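Long-range contacts in hypothetical sensory transduction histidine kinase (Methanosarcina mazei, PDB 3LIA), which probably senses signals outside the cell through this double Cache domain and relays them by ATP-dependent phosphorylation of a protein histidine: residues 247-252 with 264-269; 71-76 with 148-153; 100-105 with 120-125. All blocks are in the same frame, centred on the assembly; numbering follows the deposited sequence.

Contact 1 of 3, residues 247-252 with 264-269; sequences KTVIMF and VLVVPK
Ile250 faces Val267 and Phe252 faces Leu265 as hydrogen-bonded pairs of two antiparallel strands, 247-252 and 264-268, whose axes come within 4.4 Å and run 153° apart in direction. The first pair is closed from both ends, Ile250 N reaching Val267 O at 2.7 Å and Val267 N returning to Ile250 O. The second is bonded likewise, with Leu265 N lying in the carbonyl plane of Phe252 O. In the non-hydrogen-bonded pair Val249-Pro268 the proline, which has no amide hydrogen, costs this pairing nothing. One residue later, Lys269 N gives a longer bond to Thr248 O at 3.1 Å, approaching from above the carbonyl plane.

On the face holding Val249, Met251, Val264 and Val266, aliphatic branches pack across one another. With CG anti to the backbone N (chi1 168°), Met251 presses this methylene on Val264 CG1 at 3.5 Å, a tight carbon contact, while Val266 CG2 stands farther from the same CG at 4.2 Å. Val249 sets its CB against Val266 CG1. On the reverse face, the Phe252 ring presents an edge to Val267, CE2 to CG2 3.9 Å, and takes Ile250 CG2 of its own strand over one face, toward the rim. Tyr15, Ser18, Ile19 and Met21 of helix 13-49 cover this side. At the strand end, the Lys269 chain runs alongside Thr248, CD to CG2 3.7 Å, before its amine forms a salt bridge with Glu239.

Strands 247-256 and 261-268 make a beta hairpin, flanked by 236-242 and 190-194. An antiparallel sheet with a long N-terminal helix packed on one face is characteristic of the PAS-like modules of Cache domains, and this one is probably the membrane-proximal module.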
ATOM      1  N   LYS A 247       7.224  16.784 -29.113  1.00 30.61           N
ATOM      2  CA  LYS A 247       6.938  17.369 -27.787  1.00 31.87           C
ATOM      3  C   LYS A 247       7.815  16.851 -26.669  1.00 31.53           C
ATOM      4  O   LYS A 247       8.095  15.641 -26.577  1.00 31.03           O
ATOM      5  CB  LYS A 247       5.500  17.200 -27.420  1.00 31.36           C
ATOM      6  CG  LYS A 247       4.586  18.095 -28.237  1.00 34.73           C
ATOM      7  CD  LYS A 247       3.211  17.434 -28.318  1.00 35.51           C
ATOM      8  CE  LYS A 247       2.146  18.401 -28.698  1.00 40.49           C
ATOM      9  NZ  LYS A 247       0.886  17.594 -28.834  1.00 42.07           N
ATOM     10  N   THR A 248       8.305  17.784 -25.859  1.00 31.19           N
ATOM     11  CA  THR A 248       9.088  17.428 -24.659  1.00 31.99           C
ATOM     12  C   THR A 248       8.288  17.679 -23.372  1.00 29.93           C
ATOM     13  O   THR A 248       7.635  18.698 -23.243  1.00 28.34           O
ATOM     14  CB  THR A 248      10.374  18.236 -24.567  1.00 33.04           C
ATOM     15  OG1 THR A 248      11.124  18.054 -25.782  1.00 35.18           O
ATOM     16  CG2 THR A 248      11.217  17.739 -23.366  1.00 33.90           C
ATOM     17  N   VAL A 249       8.330  16.720 -22.440  1.00 29.40           N
ATOM     18  CA  VAL A 249       7.801  16.948 -21.102  1.00 26.82           C
ATOM     19  C   VAL A 249       8.938  16.727 -20.087  1.00 26.90           C
ATOM     20  O   VAL A 249       9.919  15.987 -20.350  1.00 27.93           O
ATOM     21  CB  VAL A 249       6.600  16.007 -20.797  1.00 27.23           C
ATOM     22  CG1 VAL A 249       5.417  16.347 -21.715  1.00 26.34           C
ATOM     23  CG2 VAL A 249       7.008  14.512 -20.990  1.00 26.07           C
ATOM     24  N   ILE A 250       8.824  17.384 -18.941  1.00 24.09           N
ATOM     25  CA  ILE A 250       9.704  17.067 -17.844  1.00 23.71           C
ATOM     26  C   ILE A 250       8.882  16.239 -16.808  1.00 22.32           C
ATOM     27  O   ILE A 250       7.773  16.631 -16.409  1.00 22.39           O
ATOM     28  CB  ILE A 250      10.270  18.314 -17.164  1.00 23.27           C
ATOM     29  CG1 ILE A 250      10.809  19.333 -18.213  1.00 25.06           C
ATOM     30  CG2 ILE A 250      11.372  17.908 -16.150  1.00 23.27           C
ATOM     31  CD1 ILE A 250      11.952  18.715 -19.070  1.00 26.49           C
ATOM     32  N   MET A 251       9.428  15.098 -16.412  1.00 21.16           N
ATOM     33  CA  MET A 251       8.733  14.222 -15.461  1.00 21.76           C
ATOM     34  C   MET A 251       9.521  14.311 -14.133  1.00 19.94           C
ATOM     35  O   MET A 251      10.688  13.863 -14.043  1.00 19.82           O
ATOM     36  CB  MET A 251       8.622  12.786 -16.030  1.00 22.10           C
ATOM     37  CG  MET A 251       8.175  11.784 -15.007  1.00 24.56           C
ATOM     38  SD  MET A 251       8.416  10.052 -15.513  1.00 33.10           S
ATOM     39  CE  MET A 251       7.619  10.119 -17.127  1.00 34.98           C
ATOM     40  N   PHE A 252       8.909  14.995 -13.172  1.00 18.49           N
ATOM     41  CA  PHE A 252       9.432  15.144 -11.812  1.00 19.33           C
ATOM     42  C   PHE A 252       8.827  14.048 -10.908  1.00 20.56           C
ATOM     43  O   PHE A 252       7.588  13.861 -10.881  1.00 20.60           O
ATOM     44  CB  PHE A 252       8.965  16.469 -11.252  1.00 18.10           C
ATOM     45  CG  PHE A 252       9.437  17.694 -12.063  1.00 20.66           C
ATOM     46  CD1 PHE A 252      10.631  18.297 -11.785  1.00 25.56           C
ATOM     47  CD2 PHE A 252       8.658  18.214 -13.081  1.00 18.98           C
ATOM     48  CE1 PHE A 252      11.050  19.418 -12.522  1.00 27.51           C
ATOM     49  CE2 PHE A 252       9.047  19.326 -13.770  1.00 22.52           C
ATOM     50  CZ  PHE A 252      10.234  19.914 -13.510  1.00 24.45           C
ATOM     51  N   VAL A 264       4.484  11.787  -8.966  1.00 16.85           N
ATOM     52  CA  VAL A 264       5.101  12.209 -10.226  1.00 16.79           C
ATOM     53  C   VAL A 264       4.332  13.406 -10.821  1.00 17.70           C
ATOM     54  O   VAL A 264       3.091  13.433 -10.850  1.00 18.10           O
ATOM     55  CB  VAL A 264       5.065  11.050 -11.218  1.00 16.29           C
ATOM     56  CG1 VAL A 264       5.689  11.487 -12.611  1.00 18.11           C
ATOM     57  CG2 VAL A 264       5.757   9.833 -10.651  1.00 16.02           C
ATOM     58  N   LEU A 265       5.050  14.422 -11.273  1.00 18.04           N
ATOM     59  CA  LEU A 265       4.380  15.500 -11.986  1.00 19.29           C
ATOM     60  C   LEU A 265       4.949  15.454 -13.380  1.00 20.26           C
ATOM     61  O   LEU A 265       6.161  15.381 -13.541  1.00 19.55           O
ATOM     62  CB  LEU A 265       4.734  16.886 -11.426  1.00 18.65           C
ATOM     63  CG  LEU A 265       4.045  17.510 -10.224  1.00 23.17           C
ATOM     64  CD1 LEU A 265       4.840  18.775  -9.816  1.00 23.86           C
ATOM     65  CD2 LEU A 265       2.567  17.770 -10.452  1.00 22.25           C
ATOM     66  N   VAL A 266       4.082  15.590 -14.369  1.00 20.97           N
ATOM     67  CA  VAL A 266       4.551  15.663 -15.751  1.00 21.22           C
ATOM     68  C   VAL A 266       4.238  17.077 -16.289  1.00 21.56           C
ATOM     69  O   VAL A 266       3.089  17.512 -16.289  1.00 20.62           O
ATOM     70  CB  VAL A 266       3.902  14.586 -16.611  1.00 21.30           C
ATOM     71  CG1 VAL A 266       4.258  14.850 -18.103  1.00 21.78           C
ATOM     72  CG2 VAL A 266       4.401  13.195 -16.186  1.00 17.49           C
ATOM     73  N   VAL A 267       5.275  17.811 -16.704  1.00 23.20           N
ATOM     74  CA  VAL A 267       5.030  19.167 -17.205  1.00 25.26           C
ATOM     75  C   VAL A 267       5.601  19.416 -18.622  1.00 24.78           C
ATOM     76  O   VAL A 267       6.732  19.148 -18.881  1.00 24.68           O
ATOM     77  CB  VAL A 267       5.653  20.224 -16.277  1.00 25.43           C
ATOM     78  CG1 VAL A 267       5.108  21.656 -16.671  1.00 29.77           C
ATOM     79  CG2 VAL A 267       5.365  19.911 -14.790  1.00 26.29           C
ATOM     80  N   PRO A 268       4.780  19.929 -19.534  1.00 26.25           N
ATOM     81  CA  PRO A 268       5.253  20.289 -20.868  1.00 26.40           C
ATOM     82  C   PRO A 268       6.321  21.340 -20.746  1.00 26.14           C
ATOM     83  O   PRO A 268       6.075  22.399 -20.183  1.00 24.99           O
ATOM     84  CB  PRO A 268       3.997  20.861 -21.540  1.00 26.63           C
ATOM     85  CG  PRO A 268       2.814  20.249 -20.760  1.00 27.14           C
ATOM     86  CD  PRO A 268       3.333  20.205 -19.345  1.00 25.23           C
ATOM     87  N   LYS A 269       7.504  21.005 -21.215  1.00 27.92           N
ATOM     88  CA  LYS A 269       8.696  21.838 -21.074  1.00 31.69           C
ATOM     89  C   LYS A 269       8.491  23.299 -21.499  1.00 34.25           C
ATOM     90  O   LYS A 269       9.070  24.207 -20.901  1.00 34.60           O
ATOM     91  CB  LYS A 269       9.837  21.251 -21.906  1.00 30.88           C
ATOM     92  CG  LYS A 269      11.194  21.963 -21.745  1.00 33.87           C
ATOM     93  CD  LYS A 269      12.272  21.194 -22.488  1.00 36.97           C
ATOM     94  CE  LYS A 269      13.543  22.014 -22.751  1.00 42.08           C
ATOM     95  NZ  LYS A 269      14.707  21.687 -21.887  1.00 38.19           N
TER

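Contact 2 of 3, residues 71-76 with 148-153; sequences QLIGVY and IFMVSY
Tyr76 and Ser152 bring their hydroxyls very close, OH to OG 2.4 Å, a separation so short that its exact value is doubtful, while Ile73 meets Ile148 and Met150 farther along. The serine oxygen lies at the edge of the tyrosine ring and in its plane. Ser152 holds OG anti to its own backbone N (chi1 177°), and the Tyr76 ring is set between its backbone N and carbonyl carbon (chi1 52°), a placement that lets the phenol end approach strand 148-159 although its CB does not head there. The aliphatic half is looser: Ile73 and Ile148 reach toward each other tip to tip, with Ile73 CD1 4.0 Å from Ile148 CG1 and equally far from CG2. Ile73 CG2 stands 4.3 Å from Met150 CE, where the thioether chain ends.

The backbones themselves stay apart, the nearest CA atoms, those of Ile73 and Met150, being 8.9 Å from each other. This spacing follows from the topology, since strand 162-172 pairs with both 74-79 and 148-159 and runs between them. Ile73 and Gly74 both face Asp170 of that middle strand in a classic beta bulge, an irregularity at the point where the segment joins the sheet. Farther out, Thr140 OG1 takes the amide of Ser152, and Ile110 packs on Met150.

The polar end has further partners. Asp154 hydrogen-bonds the Ser152 hydroxyl, Asp170 adds a weak bond to it, and a bis-tris molecule, probably from the crystallisation liquor, bonds weakly to both Tyr76 OH and Ser152 OG. Two hydroxyls gathered with two carboxylates beside an apolar patch probably line a polar pocket. As in other Cache modules, such a wall is consistent with a site for a small polar or positively charged ligand, although none is identified here.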
ATOM      1  N   GLN A  71     -11.015   4.671   6.085  1.00 12.14           N
ATOM      2  CA  GLN A  71      -9.997   4.593   4.989  1.00 12.35           C
ATOM      3  C   GLN A  71      -9.432   3.206   4.877  1.00 12.35           C
ATOM      4  O   GLN A  71      -8.607   2.878   3.953  1.00 12.01           O
ATOM      5  CB  GLN A  71      -8.883   5.650   5.222  1.00 12.42           C
ATOM      6  CG  GLN A  71      -7.727   5.165   6.213  1.00 12.21           C
ATOM      7  CD  GLN A  71      -8.150   5.184   7.701  1.00 13.19           C
ATOM      8  OE1 GLN A  71      -9.287   5.504   8.018  1.00 13.09           O
ATOM      9  NE2 GLN A  71      -7.231   4.781   8.606  1.00 13.63           N
ATOM     10  N   LEU A  72      -9.865   2.316   5.780  1.00 11.85           N
ATOM     11  CA  LEU A  72      -9.425   0.892   5.666  1.00 10.27           C
ATOM     12  C   LEU A  72     -10.565   0.037   5.142  1.00 11.82           C
ATOM     13  O   LEU A  72     -11.722   0.354   5.394  1.00 11.24           O
ATOM     14  CB  LEU A  72      -9.011   0.262   7.029  1.00  9.73           C
ATOM     15  CG  LEU A  72      -7.899   1.038   7.761  1.00 12.31           C
ATOM     16  CD1 LEU A  72      -7.517   0.383   9.149  1.00 10.47           C
ATOM     17  CD2 LEU A  72      -6.695   1.180   6.825  1.00  9.08           C
ATOM     18  N   ILE A  73     -10.237  -1.116   4.540  1.00 12.00           N
ATOM     19  CA  ILE A  73     -11.294  -2.020   4.112  1.00 11.26           C
ATOM     20  C   ILE A  73     -11.179  -3.391   4.770  1.00 12.26           C
ATOM     21  O   ILE A  73     -12.099  -4.182   4.689  1.00 11.93           O
ATOM     22  CB  ILE A  73     -11.338  -2.125   2.590  1.00 11.86           C
ATOM     23  CG1 ILE A  73     -12.709  -2.663   2.111  1.00 12.95           C
ATOM     24  CG2 ILE A  73     -10.171  -2.949   2.050  1.00  8.84           C
ATOM     25  CD1 ILE A  73     -12.941  -2.358   0.514  1.00 15.31           C
ATOM     26  N   GLY A  74     -10.055  -3.641   5.425  1.00 11.46           N
ATOM     27  CA  GLY A  74      -9.841  -4.878   6.153  1.00 11.96           C
ATOM     28  C   GLY A  74      -8.815  -4.671   7.275  1.00 12.75           C
ATOM     29  O   GLY A  74      -7.888  -3.824   7.136  1.00 12.42           O
ATOM     30  N   VAL A  75      -9.035  -5.362   8.404  1.00 10.85           N
ATOM     31  CA  VAL A  75      -8.118  -5.358   9.550  1.00 10.39           C
ATOM     32  C   VAL A  75      -8.036  -6.842   9.958  1.00 10.10           C
ATOM     33  O   VAL A  75      -9.040  -7.551   9.959  1.00 10.59           O
ATOM     34  CB  VAL A  75      -8.609  -4.483  10.733  1.00 10.07           C
ATOM     35  CG1 VAL A  75      -7.552  -4.577  11.955  1.00 12.23           C
ATOM     36  CG2 VAL A  75      -8.824  -3.019  10.298  1.00  9.76           C
ATOM     37  N   TYR A  76      -6.842  -7.374  10.188  1.00  9.42           N
ATOM     38  CA  TYR A  76      -6.768  -8.812  10.323  1.00 10.45           C
ATOM     39  C   TYR A  76      -5.613  -9.229  11.206  1.00 11.39           C
ATOM     40  O   TYR A  76      -4.665  -8.462  11.414  1.00 12.44           O
ATOM     41  CB  TYR A  76      -6.665  -9.478   8.927  1.00 10.84           C
ATOM     42  CG  TYR A  76      -5.533  -8.892   8.037  1.00 12.02           C
ATOM     43  CD1 TYR A  76      -4.265  -9.438   8.048  1.00 11.71           C
ATOM     44  CD2 TYR A  76      -5.774  -7.837   7.173  1.00 12.95           C
ATOM     45  CE1 TYR A  76      -3.277  -8.910   7.236  1.00 14.79           C
ATOM     46  CE2 TYR A  76      -4.810  -7.321   6.392  1.00 13.96           C
ATOM     47  CZ  TYR A  76      -3.570  -7.850   6.436  1.00 17.88           C
ATOM     48  OH  TYR A  76      -2.592  -7.312   5.645  1.00 25.06           O
ATOM     49  N   ILE A 148     -11.343  -4.829  -5.769  1.00 12.65           N
ATOM     50  CA  ILE A 148     -10.946  -3.614  -5.020  1.00 13.20           C
ATOM     51  C   ILE A 148      -9.439  -3.410  -5.200  1.00 12.33           C
ATOM     52  O   ILE A 148      -8.691  -4.341  -5.002  1.00 13.87           O
ATOM     53  CB  ILE A 148     -11.236  -3.723  -3.498  1.00 13.60           C
ATOM     54  CG1 ILE A 148     -12.790  -3.895  -3.183  1.00 13.45           C
ATOM     55  CG2 ILE A 148     -10.575  -2.471  -2.731  1.00 11.32           C
ATOM     56  CD1 ILE A 148     -13.768  -2.801  -3.817  1.00 17.62           C
ATOM     57  N   PHE A 149      -9.028  -2.221  -5.600  1.00 12.67           N
ATOM     58  CA  PHE A 149      -7.608  -1.886  -5.820  1.00 13.92           C
ATOM     59  C   PHE A 149      -7.033  -1.428  -4.461  1.00 13.62           C
ATOM     60  O   PHE A 149      -7.522  -0.485  -3.857  1.00 14.62           O
ATOM     61  CB  PHE A 149      -7.481  -0.737  -6.834  1.00 13.19           C
ATOM     62  CG  PHE A 149      -6.007  -0.429  -7.247  1.00 15.32           C
ATOM     63  CD1 PHE A 149      -5.140  -1.456  -7.662  1.00 13.11           C
ATOM     64  CD2 PHE A 149      -5.558   0.894  -7.249  1.00 13.33           C
ATOM     65  CE1 PHE A 149      -3.807  -1.177  -8.037  1.00 17.16           C
ATOM     66  CE2 PHE A 149      -4.251   1.213  -7.660  1.00 13.86           C
ATOM     67  CZ  PHE A 149      -3.359   0.168  -8.059  1.00 16.29           C
ATOM     68  N   MET A 150      -5.962  -2.045  -4.023  1.00 14.04           N
ATOM     69  CA  MET A 150      -5.521  -1.778  -2.656  1.00 14.82           C
ATOM     70  C   MET A 150      -4.063  -2.144  -2.385  1.00 12.93           C
ATOM     71  O   MET A 150      -3.383  -2.789  -3.175  1.00 14.95           O
ATOM     72  CB  MET A 150      -6.444  -2.578  -1.698  1.00 11.44           C
ATOM     73  CG  MET A 150      -6.133  -4.056  -1.807  1.00 18.13           C
ATOM     74  SD  MET A 150      -7.127  -5.102  -0.629  1.00 25.50           S
ATOM     75  CE  MET A 150      -8.615  -5.021  -1.442  1.00 13.56           C
ATOM     76  N   VAL A 151      -3.611  -1.798  -1.195  1.00 14.45           N
ATOM     77  CA  VAL A 151      -2.372  -2.335  -0.694  1.00 13.46           C
ATOM     78  C   VAL A 151      -2.603  -2.773   0.749  1.00 13.62           C
ATOM     79  O   VAL A 151      -3.597  -2.398   1.418  1.00 11.92           O
ATOM     80  CB  VAL A 151      -1.196  -1.268  -0.599  1.00 14.78           C
ATOM     81  CG1 VAL A 151      -0.544  -0.946  -2.016  1.00 15.84           C
ATOM     82  CG2 VAL A 151      -1.642  -0.001   0.212  1.00 11.46           C
ATOM     83  N   SER A 152      -1.633  -3.532   1.236  1.00 12.59           N
ATOM     84  CA  SER A 152      -1.757  -4.144   2.523  1.00 14.52           C
ATOM     85  C   SER A 152      -0.536  -3.767   3.358  1.00 12.62           C
ATOM     86  O   SER A 152       0.587  -3.875   2.852  1.00 12.81           O
ATOM     87  CB  SER A 152      -1.755  -5.655   2.308  1.00 14.97           C
ATOM     88  OG  SER A 152      -1.812  -6.283   3.586  1.00 25.93           O
ATOM     89  N   TYR A 153      -0.754  -3.343   4.598  1.00 12.48           N
ATOM     90  CA  TYR A 153       0.374  -3.025   5.547  1.00 13.93           C
ATOM     91  C   TYR A 153       0.410  -4.092   6.619  1.00 14.66           C
ATOM     92  O   TYR A 153      -0.631  -4.385   7.222  1.00 14.98           O
ATOM     93  CB  TYR A 153       0.102  -1.705   6.311  1.00 15.08           C
ATOM     94  CG  TYR A 153       0.027  -0.411   5.506  1.00 21.09           C
ATOM     95  CD1 TYR A 153       1.049   0.572   5.633  1.00 25.39           C
ATOM     96  CD2 TYR A 153      -1.052  -0.136   4.648  1.00 25.56           C
ATOM     97  CE1 TYR A 153       1.017   1.794   4.881  1.00 26.58           C
ATOM     98  CE2 TYR A 153      -1.103   1.115   3.881  1.00 25.10           C
ATOM     99  CZ  TYR A 153      -0.055   2.037   4.022  1.00 25.49           C
ATOM    100  OH  TYR A 153      -0.067   3.175   3.319  1.00 24.82           O
TER

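Contact 3 of 3, residues 100-105 with 120-125; sequences TGRFVP and VHYDSS. With SO4 (sulfate ion), chain D.
Thr100 begins an ST turn that Arg102 N closes, and both residues face Tyr122 or Asp123, joining two loops of a Cache module. The closing bond runs from Arg102 N to Thr100 OG1 at 2.9 Å; the threonine hydroxyl also bonds Asp98, whose other carboxylate oxygen holds Tyr122 OH.

Arg102 carries the contact. Its chain is bent at chi2 and chi3, a curl that brings the guanidinium across the tyrosine. Tyr122 CE1 stands over the centre of that group, 3.4 Å above its plane, and the two planes lie 69° apart, so the ring's edge, rather than its face, meets the cation. NH2 forms a salt bridge at 2.7 Å to Asp123 OD1, which accepts through its syn lone pair, though the carboxylate oxygen sits somewhat out of the guanidinium plane. NH1 turns elsewhere, to the backbone O of Tyr79. A leucine in place of this arginine would probably leave Asp123 without its charge partner, strip the Tyr79 carbonyl of a donor and uncover the CE1 edge of Tyr122.

A sulfate, probably from the crystallisation liquor, lies beyond this pair near Ser124. Tyr122, its ring placed between backbone N and carbonyl carbon (chi1 37°), receives Val104 at a face: CG1 makes a CH-pi contact 4.1 Å from the ring centroid, close to the ring normal.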
ATOM      1  N   THR A 100      -7.695 -25.417   9.130  1.00 16.07           N
ATOM      2  CA  THR A 100      -6.587 -25.553  10.120  1.00 16.79           C
ATOM      3  C   THR A 100      -7.000 -25.173  11.577  1.00 17.41           C
ATOM      4  O   THR A 100      -6.383 -25.596  12.563  1.00 16.45           O
ATOM      5  CB  THR A 100      -5.346 -24.707   9.731  1.00 17.79           C
ATOM      6  OG1 THR A 100      -5.623 -23.331   9.980  1.00 16.85           O
ATOM      7  CG2 THR A 100      -4.993 -24.891   8.249  1.00 19.91           C
ATOM      8  N   GLY A 101      -8.032 -24.352  11.747  1.00 15.73           N
ATOM      9  CA  GLY A 101      -8.254 -23.800  13.083  1.00 14.14           C
ATOM     10  C   GLY A 101      -7.211 -22.720  13.502  1.00 13.92           C
ATOM     11  O   GLY A 101      -7.282 -22.178  14.557  1.00 13.40           O
ATOM     12  N   ARG A 102      -6.262 -22.376  12.672  1.00 13.88           N
ATOM     13  CA  ARG A 102      -5.392 -21.295  13.072  1.00 15.12           C
ATOM     14  C   ARG A 102      -6.248 -19.993  13.219  1.00 14.93           C
ATOM     15  O   ARG A 102      -7.305 -19.858  12.582  1.00 13.22           O
ATOM     16  CB  ARG A 102      -4.410 -21.014  11.972  1.00 13.54           C
ATOM     17  CG  ARG A 102      -3.259 -22.031  11.835  1.00 19.68           C
ATOM     18  CD  ARG A 102      -2.106 -21.080  11.583  1.00 27.99           C
ATOM     19  NE  ARG A 102      -1.462 -21.611  10.487  1.00 25.63           N
ATOM     20  CZ  ARG A 102      -0.491 -21.083   9.800  1.00 22.33           C
ATOM     21  NH1 ARG A 102       0.009 -19.860  10.013  1.00 21.29           N
ATOM     22  NH2 ARG A 102      -0.057 -21.876   8.838  1.00 17.57           N
ATOM     23  N   PHE A 103      -5.733 -19.055  14.007  1.00 13.32           N
ATOM     24  CA  PHE A 103      -6.455 -17.809  14.229  1.00 15.25           C
ATOM     25  C   PHE A 103      -6.030 -16.883  13.126  1.00 13.89           C
ATOM     26  O   PHE A 103      -4.960 -16.341  13.170  1.00 12.86           O
ATOM     27  CB  PHE A 103      -6.171 -17.243  15.599  1.00 13.40           C
ATOM     28  CG  PHE A 103      -7.093 -16.118  15.997  1.00 16.92           C
ATOM     29  CD1 PHE A 103      -8.490 -16.200  15.747  1.00 12.39           C
ATOM     30  CD2 PHE A 103      -6.602 -15.020  16.712  1.00 16.95           C
ATOM     31  CE1 PHE A 103      -9.361 -15.196  16.183  1.00 12.90           C
ATOM     32  CE2 PHE A 103      -7.484 -13.990  17.087  1.00 12.83           C
ATOM     33  CZ  PHE A 103      -8.855 -14.102  16.842  1.00 10.56           C
ATOM     34  N   VAL A 104      -6.861 -16.750  12.091  1.00 13.70           N
ATOM     35  CA  VAL A 104      -6.460 -15.978  10.927  1.00 12.54           C
ATOM     36  C   VAL A 104      -7.653 -15.124  10.438  1.00 12.72           C
ATOM     37  O   VAL A 104      -8.012 -15.172   9.255  1.00 13.91           O
ATOM     38  CB  VAL A 104      -5.985 -16.915   9.743  1.00 13.97           C
ATOM     39  CG1 VAL A 104      -4.568 -17.580  10.035  1.00  9.54           C
ATOM     40  CG2 VAL A 104      -7.088 -18.009   9.450  1.00 10.77           C
ATOM     41  N   PRO A 105      -8.301 -14.414  11.337  1.00 11.36           N
ATOM     42  CA  PRO A 105      -9.536 -13.680  10.988  1.00 11.47           C
ATOM     43  C   PRO A 105      -9.242 -12.452  10.121  1.00 12.10           C
ATOM     44  O   PRO A 105      -8.386 -11.606  10.484  1.00 11.51           O
ATOM     45  CB  PRO A 105     -10.036 -13.137  12.306  1.00 10.26           C
ATOM     46  CG  PRO A 105      -8.767 -13.076  13.251  1.00 11.15           C
ATOM     47  CD  PRO A 105      -7.966 -14.336  12.784  1.00 12.93           C
ATOM     48  N   VAL A 120      -6.271 -16.172   3.540  1.00 17.66           N
ATOM     49  CA  VAL A 120      -5.872 -17.253   2.645  1.00 20.18           C
ATOM     50  C   VAL A 120      -4.444 -16.995   2.207  1.00 20.08           C
ATOM     51  O   VAL A 120      -3.976 -15.833   2.219  1.00 20.84           O
ATOM     52  CB  VAL A 120      -6.800 -17.291   1.393  1.00 21.36           C
ATOM     53  CG1 VAL A 120      -8.239 -17.658   1.794  1.00 21.02           C
ATOM     54  CG2 VAL A 120      -6.814 -15.955   0.690  1.00 25.18           C
ATOM     55  N   HIS A 121      -3.747 -18.052   1.840  1.00 21.21           N
ATOM     56  CA  HIS A 121      -2.359 -17.942   1.320  1.00 23.21           C
ATOM     57  C   HIS A 121      -1.358 -17.417   2.332  1.00 22.93           C
ATOM     58  O   HIS A 121      -0.376 -16.822   1.928  1.00 22.56           O
ATOM     59  CB  HIS A 121      -2.307 -16.984   0.147  1.00 23.65           C
ATOM     60  CG  HIS A 121      -3.156 -17.421  -0.988  1.00 28.60           C
ATOM     61  ND1 HIS A 121      -3.998 -16.557  -1.658  1.00 30.57           N
ATOM     62  CD2 HIS A 121      -3.363 -18.650  -1.514  1.00 25.47           C
ATOM     63  CE1 HIS A 121      -4.646 -17.231  -2.596  1.00 29.16           C
ATOM     64  NE2 HIS A 121      -4.279 -18.499  -2.529  1.00 29.28           N
ATOM     65  N   TYR A 122      -1.663 -17.513   3.628  1.00 22.68           N
ATOM     66  CA  TYR A 122      -0.711 -17.006   4.604  1.00 23.35           C
ATOM     67  C   TYR A 122       0.586 -17.879   4.583  1.00 25.23           C
ATOM     68  O   TYR A 122       1.647 -17.423   5.052  1.00 23.90           O
ATOM     69  CB  TYR A 122      -1.331 -16.979   5.994  1.00 21.38           C
ATOM     70  CG  TYR A 122      -2.301 -18.177   6.315  1.00 20.08           C
ATOM     71  CD1 TYR A 122      -1.805 -19.375   6.830  1.00 18.97           C
ATOM     72  CD2 TYR A 122      -3.668 -18.092   6.098  1.00 16.50           C
ATOM     73  CE1 TYR A 122      -2.623 -20.472   7.117  1.00 22.13           C
ATOM     74  CE2 TYR A 122      -4.510 -19.199   6.362  1.00 14.57           C
ATOM     75  CZ  TYR A 122      -3.994 -20.360   6.897  1.00 20.87           C
ATOM     76  OH  TYR A 122      -4.774 -21.463   7.200  1.00 19.91           O
ATOM     77  N   ASP A 123       0.499 -19.134   4.127  1.00 25.84           N
ATOM     78  CA  ASP A 123       1.721 -19.945   4.073  1.00 29.08           C
ATOM     79  C   ASP A 123       2.607 -19.559   2.899  1.00 30.10           C
ATOM     80  O   ASP A 123       3.699 -20.068   2.808  1.00 32.02           O
ATOM     81  CB  ASP A 123       1.474 -21.453   3.999  1.00 29.39           C
ATOM     82  CG  ASP A 123       0.954 -22.029   5.307  1.00 33.17           C
ATOM     83  OD1 ASP A 123       1.099 -21.394   6.402  1.00 31.79           O
ATOM     84  OD2 ASP A 123       0.381 -23.144   5.223  1.00 36.75           O
ATOM     85  N   SER A 124       2.185 -18.660   2.014  1.00 30.14           N
ATOM     86  CA  SER A 124       3.010 -18.387   0.837  1.00 30.60           C
ATOM     87  C   SER A 124       3.025 -16.933   0.414  1.00 30.41           C
ATOM     88  O   SER A 124       3.919 -16.483  -0.282  1.00 32.23           O
ATOM     89  CB  SER A 124       2.565 -19.277  -0.330  1.00 30.57           C
ATOM     90  OG  SER A 124       1.281 -18.885  -0.800  1.00 32.69           O
ATOM     91  N   SER A 125       2.042 -16.166   0.811  1.00 28.71           N
ATOM     92  CA  SER A 125       1.968 -14.815   0.306  1.00 28.05           C
ATOM     93  C   SER A 125       2.787 -13.797   1.147  1.00 27.75           C
ATOM     94  O   SER A 125       2.891 -13.916   2.359  1.00 27.25           O
ATOM     95  CB  SER A 125       0.503 -14.419   0.282  1.00 28.49           C
ATOM     96  OG  SER A 125       0.240 -13.540  -0.737  1.00 31.27           O
TER
HETATM   97  S   SO4 D   1      -0.910 -21.615  -0.152  0.50 38.28           S
HETATM   98  O1  SO4 D   1      -0.073 -20.558   0.377  0.50 37.56           O
HETATM   99  O2  SO4 D   1      -1.426 -22.449   0.933  0.50 38.67           O
HETATM  100  O3  SO4 D   1      -0.119 -22.436  -1.067  0.50 39.71           O
HETATM  101  O4  SO4 D   1      -2.028 -21.016  -0.885  0.50 38.28           O

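Contacts 2 and 3 belong to one module and lie with centres about 17 Å apart; they touch where Tyr76 CB meets Pro105 O at 3.1 Å, in paired strands 74-79 and 105-108. Along the chain, contact 3 is nested within the loop that contact 2 closes. Bis-tris is found beside both, at the hydroxyls of contact 2 and at Val120 N of contact 3, which is consistent with, but does not prove, a ligand pocket in this module. Contact 1 sits in the other sheet, its centre about 32 Å from that of contact 2 and 45 Å from that of contact 3. Helix 13-49 spans the gap, packing on side chains of both contact 1 and contact 2.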